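Adenosine deaminase (Burkholderia ambifaria, PDB 4GXW) is a zinc-binding amidohydrolase of the adenosine and AMP deaminase family that probably removes the amino group of a purine base or nucleoside such as adenine or adenosine. Local coordinates at residues A[8-13]-A[278-283]; A[243-246]-A[251-254]. All blocks are in the same frame, centred on the assembly; numbering follows the deposited sequence.

Both contacts belong to a single chain with the TIM-barrel type of fold used by the adenosine deaminase family. Near the N terminus, the irregular residues 8-13 precede helix 20-28; contact 1 brings them against residues 278-283, closing a loop of 264 residues that includes all six strands of the larger parallel sheet. Contact 2 falls within that span. It is short-range: the 3-10 turn 243-246, just after strand 238-239, folds back on residues 251-254 of helix 249-258, with four residues between the two segments. The centres of the contacts lie about 23 Å apart and they do not touch. Contact 1 fastens the N-terminal arm, whereas contact 2 packs a strand-to-helix connection.

Contact 1 of 2, residues A[8-13]-A[278-283]; sequences NVPAAR and DQWAER
Asp278 meets Arg13 through its backbone and CB: its O lies 3.8 Å from Arg13 NE, over one face of the guanidinium, and its CB is 3.9 Å from Arg13 NH2. No salt bridge forms. The guanidinium and carboxylate planes stand 81° apart, and Arg13 NH1 remains 4.7 Å from Asp278 OD2; the opposite charges are near without touching, so a weak attraction through space is possible. Trp280, the first residue of the short helix after the N-cap position at Gln279, carries the apolar half of the contact. With CG anti to the backbone N (chi1 168°), the indole reaches toward the N-terminal arm. Pro10 lies over one indole face, its CD 4.2 Å from the centroid of the six-membered ring in a CH-pi contact; the same atom is 3.8 Å from Trp280 CE3, off centre toward the rim. Val9 approaches the far end of the indole obliquely, its CB 3.7 Å from Trp280 CH2, with both methyls also near CH2. Phe321 adds an edge-to-face ring contact to Trp280, and Pro10 O accepts a hydrogen bond from His320 NE2. Together, Val9, Pro10 and Trp280 pack on Leu272, placing the arm that precedes helix 20-28 against helices 269-274 and 280-283.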
ATOM      1  N   ASN A   8      -9.626 -11.389  -8.110  1.00 19.86           N
ATOM      2  CA  ASN A   8      -9.725 -12.125  -9.371  1.00 17.94           C
ATOM      3  C   ASN A   8      -8.386 -12.689  -9.842  1.00 18.67           C
ATOM      4  O   ASN A   8      -8.127 -12.774 -11.045  1.00 20.41           O
ATOM      5  CB  ASN A   8     -10.358 -11.263 -10.471  1.00 21.07           C
ATOM      6  CG  ASN A   8     -11.762 -10.806 -10.118  1.00 27.16           C
ATOM      7  OD1 ASN A   8     -12.462 -11.453  -9.341  1.00 28.19           O
ATOM      8  ND2 ASN A   8     -12.180  -9.686 -10.696  1.00 31.58           N
ATOM      9  N   VAL A   9      -7.537 -13.064  -8.889  1.00 15.68           N
ATOM     10  CA  VAL A   9      -6.261 -13.692  -9.202  1.00 14.43           C
ATOM     11  C   VAL A   9      -6.516 -15.142  -9.628  1.00 14.66           C
ATOM     12  O   VAL A   9      -7.614 -15.671  -9.407  1.00 15.06           O
ATOM     13  CB  VAL A   9      -5.300 -13.632  -7.994  1.00 14.14           C
ATOM     14  CG1 VAL A   9      -5.142 -12.194  -7.501  1.00 17.60           C
ATOM     15  CG2 VAL A   9      -5.788 -14.534  -6.858  1.00 14.79           C
ATOM     16  N   PRO A  10      -5.521 -15.792 -10.259  1.00 15.03           N
ATOM     17  CA  PRO A  10      -5.718 -17.198 -10.632  1.00 15.94           C
ATOM     18  C   PRO A  10      -6.112 -18.083  -9.442  1.00 16.12           C
ATOM     19  O   PRO A  10      -5.651 -17.864  -8.322  1.00 15.58           O
ATOM     20  CB  PRO A  10      -4.342 -17.608 -11.157  1.00 17.53           C
ATOM     21  CG  PRO A  10      -3.793 -16.342 -11.740  1.00 17.34           C
ATOM     22  CD  PRO A  10      -4.287 -15.232 -10.845  1.00 18.28           C
ATOM     23  N   ALA A  11      -6.964 -19.074  -9.690  1.00 16.90           N
ATOM     24  CA  ALA A  11      -7.442 -19.945  -8.629  1.00 17.93           C
ATOM     25  C   ALA A  11      -6.261 -20.658  -7.986  1.00 17.87           C
ATOM     26  O   ALA A  11      -5.289 -20.989  -8.662  1.00 19.97           O
ATOM     27  CB  ALA A  11      -8.444 -20.942  -9.172  1.00 19.83           C
ATOM     28  N   ALA A  12      -6.339 -20.864  -6.678  1.00 17.64           N
ATOM     29  CA  ALA A  12      -5.266 -21.535  -5.948  1.00 23.08           C
ATOM     30  C   ALA A  12      -5.029 -22.943  -6.487  1.00 28.34           C
ATOM     31  O   ALA A  12      -5.981 -23.660  -6.785  1.00 26.22           O
ATOM     32  CB  ALA A  12      -5.592 -21.582  -4.471  1.00 20.12           C
ATOM     33  N   ARG A  13      -3.761 -23.323  -6.620  1.00 32.78           N
ATOM     34  CA  ARG A  13      -3.393 -24.658  -7.082  1.00 41.82           C
ATOM     35  C   ARG A  13      -2.688 -25.400  -5.952  1.00 40.75           C
ATOM     36  O   ARG A  13      -1.984 -26.382  -6.180  1.00 39.57           O
ATOM     37  CB  ARG A  13      -2.480 -24.565  -8.313  1.00 44.14           C
ATOM     38  CG  ARG A  13      -3.134 -23.935  -9.538  1.00 42.59           C
ATOM     39  CD  ARG A  13      -2.110 -23.527 -10.601  1.00 42.02           C
ATOM     40  NE  ARG A  13      -1.370 -24.664 -11.145  1.00 42.95           N
ATOM     41  CZ  ARG A  13      -1.736 -25.358 -12.219  1.00 49.20           C
ATOM     42  NH1 ARG A  13      -0.993 -26.375 -12.638  1.00 48.30           N
ATOM     43  NH2 ARG A  13      -2.843 -25.039 -12.876  1.00 51.39           N
ATOM     44  N   ASP A 278      -0.897 -20.331 -14.695  1.00 21.11           N
ATOM     45  CA  ASP A 278      -0.490 -21.565 -14.021  1.00 24.95           C
ATOM     46  C   ASP A 278       0.857 -21.444 -13.294  1.00 22.92           C
ATOM     47  O   ASP A 278       1.278 -22.366 -12.593  1.00 26.67           O
ATOM     48  CB  ASP A 278      -0.474 -22.744 -15.007  1.00 26.18           C
ATOM     49  CG  ASP A 278       0.814 -22.826 -15.811  1.00 29.45           C
ATOM     50  OD1 ASP A 278       1.319 -21.779 -16.259  1.00 34.38           O
ATOM     51  OD2 ASP A 278       1.311 -23.956 -16.014  1.00 42.49           O
ATOM     52  N   GLN A 279       1.525 -20.305 -13.449  1.00 19.25           N
ATOM     53  CA  GLN A 279       2.833 -20.115 -12.826  1.00 20.15           C
ATOM     54  C   GLN A 279       2.907 -18.876 -11.935  1.00 17.96           C
ATOM     55  O   GLN A 279       3.908 -18.656 -11.257  1.00 17.17           O
ATOM     56  CB  GLN A 279       3.937 -20.053 -13.891  1.00 21.35           C
ATOM     57  CG  GLN A 279       4.544 -21.404 -14.249  1.00 28.46           C
ATOM     58  CD  GLN A 279       5.821 -21.264 -15.051  1.00 34.63           C
ATOM     59  OE1 GLN A 279       5.789 -20.908 -16.229  1.00 36.13           O
ATOM     60  NE2 GLN A 279       6.957 -21.528 -14.411  1.00 33.95           N
ATOM     61  N   TRP A 280       1.851 -18.068 -11.939  1.00 15.71           N
ATOM     62  CA  TRP A 280       1.856 -16.803 -11.202  1.00 15.22           C
ATOM     63  C   TRP A 280       2.190 -16.961  -9.714  1.00 14.08           C
ATOM     64  O   TRP A 280       3.126 -16.329  -9.210  1.00 15.22           O
ATOM     65  CB  TRP A 280       0.526 -16.065 -11.392  1.00 12.60           C
ATOM     66  CG  TRP A 280       0.336 -14.918 -10.454  1.00 13.75           C
ATOM     67  CD1 TRP A 280       0.890 -13.674 -10.553  1.00 11.15           C
ATOM     68  CD2 TRP A 280      -0.474 -14.903  -9.273  1.00 11.93           C
ATOM     69  NE1 TRP A 280       0.481 -12.891  -9.498  1.00 11.93           N
ATOM     70  CE2 TRP A 280      -0.357 -13.624  -8.699  1.00 13.16           C
ATOM     71  CE3 TRP A 280      -1.285 -15.854  -8.648  1.00 14.50           C
ATOM     72  CZ2 TRP A 280      -1.029 -13.265  -7.529  1.00 12.27           C
ATOM     73  CZ3 TRP A 280      -1.945 -15.500  -7.482  1.00 16.34           C
ATOM     74  CH2 TRP A 280      -1.810 -14.218  -6.931  1.00 12.98           C
ATOM     75  N   ALA A 281       1.446 -17.807  -9.013  1.00 13.82           N
ATOM     76  CA  ALA A 281       1.688 -17.996  -7.584  1.00 15.00           C
ATOM     77  C   ALA A 281       3.064 -18.605  -7.331  1.00 18.41           C
ATOM     78  O   ALA A 281       3.743 -18.256  -6.362  1.00 18.65           O
ATOM     79  CB  ALA A 281       0.608 -18.863  -6.972  1.00 20.28           C
ATOM     80  N   GLU A 282       3.469 -19.519  -8.204  1.00 16.78           N
ATOM     81  CA  GLU A 282       4.742 -20.218  -8.062  1.00 19.99           C
ATOM     82  C   GLU A 282       5.975 -19.345  -8.286  1.00 20.99           C
ATOM     83  O   GLU A 282       6.988 -19.503  -7.596  1.00 19.36           O
ATOM     84  CB  GLU A 282       4.784 -21.395  -9.031  1.00 22.38           C
ATOM     85  CG  GLU A 282       3.894 -22.542  -8.619  1.00 26.31           C
ATOM     86  CD  GLU A 282       4.388 -23.206  -7.358  1.00 29.10           C
ATOM     87  OE1 GLU A 282       5.610 -23.472  -7.275  1.00 31.67           O
ATOM     88  OE2 GLU A 282       3.565 -23.450  -6.449  1.00 30.60           O
ATOM     89  N   ARG A 283       5.886 -18.428  -9.248  1.00 17.76           N
ATOM     90  CA  ARG A 283       7.064 -17.696  -9.710  1.00 19.57           C
ATOM     91  C   ARG A 283       7.133 -16.243  -9.265  1.00 19.51           C
ATOM     92  O   ARG A 283       8.101 -15.542  -9.567  1.00 21.97           O
ATOM     93  CB  ARG A 283       7.178 -17.768 -11.229  1.00 18.96           C
ATOM     94  CG  ARG A 283       7.542 -19.151 -11.741  1.00 23.10           C
ATOM     95  CD  ARG A 283       8.789 -19.696 -11.046  1.00 29.39           C
ATOM     96  NE  ARG A 283       9.925 -18.784 -11.165  1.00 35.18           N
ATOM     97  CZ  ARG A 283      10.787 -18.795 -12.178  1.00 32.62           C
ATOM     98  NH1 ARG A 283      10.646 -19.672 -13.162  1.00 30.04           N
ATOM     99  NH2 ARG A 283      11.791 -17.923 -12.211  1.00 38.17           N
TER

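Contact 2 of 2, residues A[243-246]-A[251-254]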
ATOM      1  N   TYR A 243      10.766  -6.359  -5.392  1.00  8.53           N
ATOM      2  CA  TYR A 243      10.737  -7.773  -5.798  1.00 10.54           C
ATOM      3  C   TYR A 243      12.017  -8.281  -6.441  1.00  9.45           C
ATOM      4  O   TYR A 243      12.459  -9.402  -6.161  1.00 10.95           O
ATOM      5  CB  TYR A 243       9.543  -8.071  -6.727  1.00  9.99           C
ATOM      6  CG  TYR A 243       8.243  -7.608  -6.137  1.00  8.52           C
ATOM      7  CD1 TYR A 243       7.832  -8.059  -4.886  1.00 10.50           C
ATOM      8  CD2 TYR A 243       7.434  -6.701  -6.803  1.00  8.99           C
ATOM      9  CE1 TYR A 243       6.655  -7.606  -4.315  1.00  9.41           C
ATOM     10  CE2 TYR A 243       6.245  -6.254  -6.249  1.00  8.61           C
ATOM     11  CZ  TYR A 243       5.869  -6.703  -4.997  1.00  7.96           C
ATOM     12  OH  TYR A 243       4.713  -6.253  -4.399  1.00 10.16           O
ATOM     13  N   THR A 244      12.605  -7.480  -7.319  1.00  9.09           N
ATOM     14  CA  THR A 244      13.760  -7.959  -8.071  1.00  9.21           C
ATOM     15  C   THR A 244      15.028  -8.118  -7.224  1.00  9.52           C
ATOM     16  O   THR A 244      16.034  -8.632  -7.709  1.00 11.44           O
ATOM     17  CB  THR A 244      14.033  -7.076  -9.292  1.00 10.44           C
ATOM     18  OG1 THR A 244      14.175  -5.720  -8.864  1.00 10.19           O
ATOM     19  CG2 THR A 244      12.867  -7.165 -10.290  1.00 11.66           C
ATOM     20  N   ILE A 245      14.977  -7.697  -5.964  0.70 10.14           N
ATOM     21  CA  ILE A 245      16.108  -7.912  -5.062  0.70 10.80           C
ATOM     22  C   ILE A 245      16.446  -9.400  -4.932  0.70 11.43           C
ATOM     23  O   ILE A 245      17.588  -9.747  -4.641  0.70 12.23           O
ATOM     24  CB  ILE A 245      15.878  -7.267  -3.668  0.70 11.85           C
ATOM     25  CG1 ILE A 245      17.207  -7.096  -2.929  0.70 10.43           C
ATOM     26  CG2 ILE A 245      14.881  -8.064  -2.850  0.70 10.50           C
ATOM     27  CD1 ILE A 245      17.050  -6.631  -1.499  0.70 13.07           C
ATOM     28  N   VAL A 246      15.477 -10.280  -5.192  1.00 11.27           N
ATOM     29  CA  VAL A 246      15.731 -11.718  -5.111  1.00 14.33           C
ATOM     30  C   VAL A 246      16.778 -12.166  -6.130  1.00 17.72           C
ATOM     31  O   VAL A 246      17.353 -13.247  -5.991  1.00 17.81           O
ATOM     32  CB  VAL A 246      14.455 -12.569  -5.275  1.00 12.48           C
ATOM     33  CG1 VAL A 246      13.411 -12.173  -4.239  1.00 12.79           C
ATOM     34  CG2 VAL A 246      13.903 -12.445  -6.693  1.00 14.75           C
ATOM     35  N   LEU A 251      22.916  -8.952  -1.743  1.00 15.11           N
ATOM     36  CA  LEU A 251      22.245  -7.765  -1.234  1.00 14.36           C
ATOM     37  C   LEU A 251      21.119  -8.151  -0.276  1.00 14.05           C
ATOM     38  O   LEU A 251      20.870  -7.458   0.717  1.00 13.26           O
ATOM     39  CB  LEU A 251      21.713  -6.912  -2.389  1.00 16.80           C
ATOM     40  CG  LEU A 251      21.477  -5.432  -2.082  1.00 18.54           C
ATOM     41  CD1 LEU A 251      22.734  -4.801  -1.495  1.00 19.65           C
ATOM     42  CD2 LEU A 251      21.062  -4.682  -3.332  1.00 25.72           C
ATOM     43  N   CYS A 252      20.444  -9.261  -0.569  1.00 11.97           N
ATOM     44  CA  CYS A 252      19.407  -9.772   0.316  1.00 12.51           C
ATOM     45  C   CYS A 252      19.978 -10.019   1.707  1.00 12.06           C
ATOM     46  O   CYS A 252      19.366  -9.637   2.696  1.00 14.19           O
ATOM     47  CB  CYS A 252      18.798 -11.066  -0.230  1.00 13.88           C
ATOM     48  SG  CYS A 252      17.701 -10.828  -1.629  1.00 14.52           S
ATOM     49  N   ALA A 253      21.160 -10.632   1.774  1.00 13.53           N
ATOM     50  CA  ALA A 253      21.805 -10.899   3.060  1.00 13.63           C
ATOM     51  C   ALA A 253      22.059  -9.607   3.839  1.00 15.55           C
ATOM     52  O   ALA A 253      21.810  -9.538   5.044  1.00 16.52           O
ATOM     53  CB  ALA A 253      23.101 -11.670   2.851  1.00 16.49           C
ATOM     54  N   ARG A 254      22.538  -8.580   3.142  1.00 14.09           N
ATOM     55  CA  ARG A 254      22.840  -7.308   3.795  1.00 12.78           C
ATOM     56  C   ARG A 254      21.591  -6.634   4.328  1.00 11.05           C
ATOM     57  O   ARG A 254      21.574  -6.135   5.453  1.00 13.48           O
ATOM     58  CB  ARG A 254      23.583  -6.370   2.844  1.00 17.21           C
ATOM     59  CG  ARG A 254      24.977  -6.854   2.524  1.00 23.97           C
ATOM     60  CD  ARG A 254      25.772  -5.862   1.700  1.00 30.33           C
ATOM     61  NE  ARG A 254      27.063  -6.442   1.342  1.00 38.70           N
ATOM     62  CZ  ARG A 254      28.111  -6.495   2.158  1.00 39.30           C
ATOM     63  NH1 ARG A 254      28.030  -5.995   3.385  1.00 38.25           N
ATOM     64  NH2 ARG A 254      29.245  -7.051   1.749  1.00 43.02           N
TER
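Cys252 and Ile245 make the central meeting between the 3-10 turn and the helix, in a buried contact with no hydrogen bond across it. The polar approach is that of the thiol to a backbone carbonyl: Cys252 SG lies 3.2 Å from Ile245 O, close to the oxygen although the pair does not count as a hydrogen bond. The sulfur sits anti to its own carbonyl carbon (chi1 -74°), an orientation that carries it from the helix to the turn.

The apolar contacts converge on the same sulfur from the 243-246 side. In the conformer described, Ile245 CG1 is 4.0 Å from Cys252 SG and CG2 4.1 Å, which puts both branches at CB beside the thiol, and CD1 ends alongside the sulfur. Ile245 also has a second conformer, so the exact fit of its side chain is less certain. Val246 contributes through its backbone, CA lying 4.1 Å from Cys252 SG, while its CB points away from the helix.

Other hydrogen bonds lie within each side. In the 3-10 turn, backbone Val246 N donates to Tyr243 O; near the start of the helix, Leu251 N is bonded to the side-chain OD1 of Asn248. The pairing is local packing away from the zinc site. Ile245 also touches Val227 of helix 224-232 and Phe262 of strand 261-264, and Leu251 rests on Trp224 and Glu228, so the turn after strand 238-239 and helix 249-258 are packed together with helix 224-232 and the following strand 261-264.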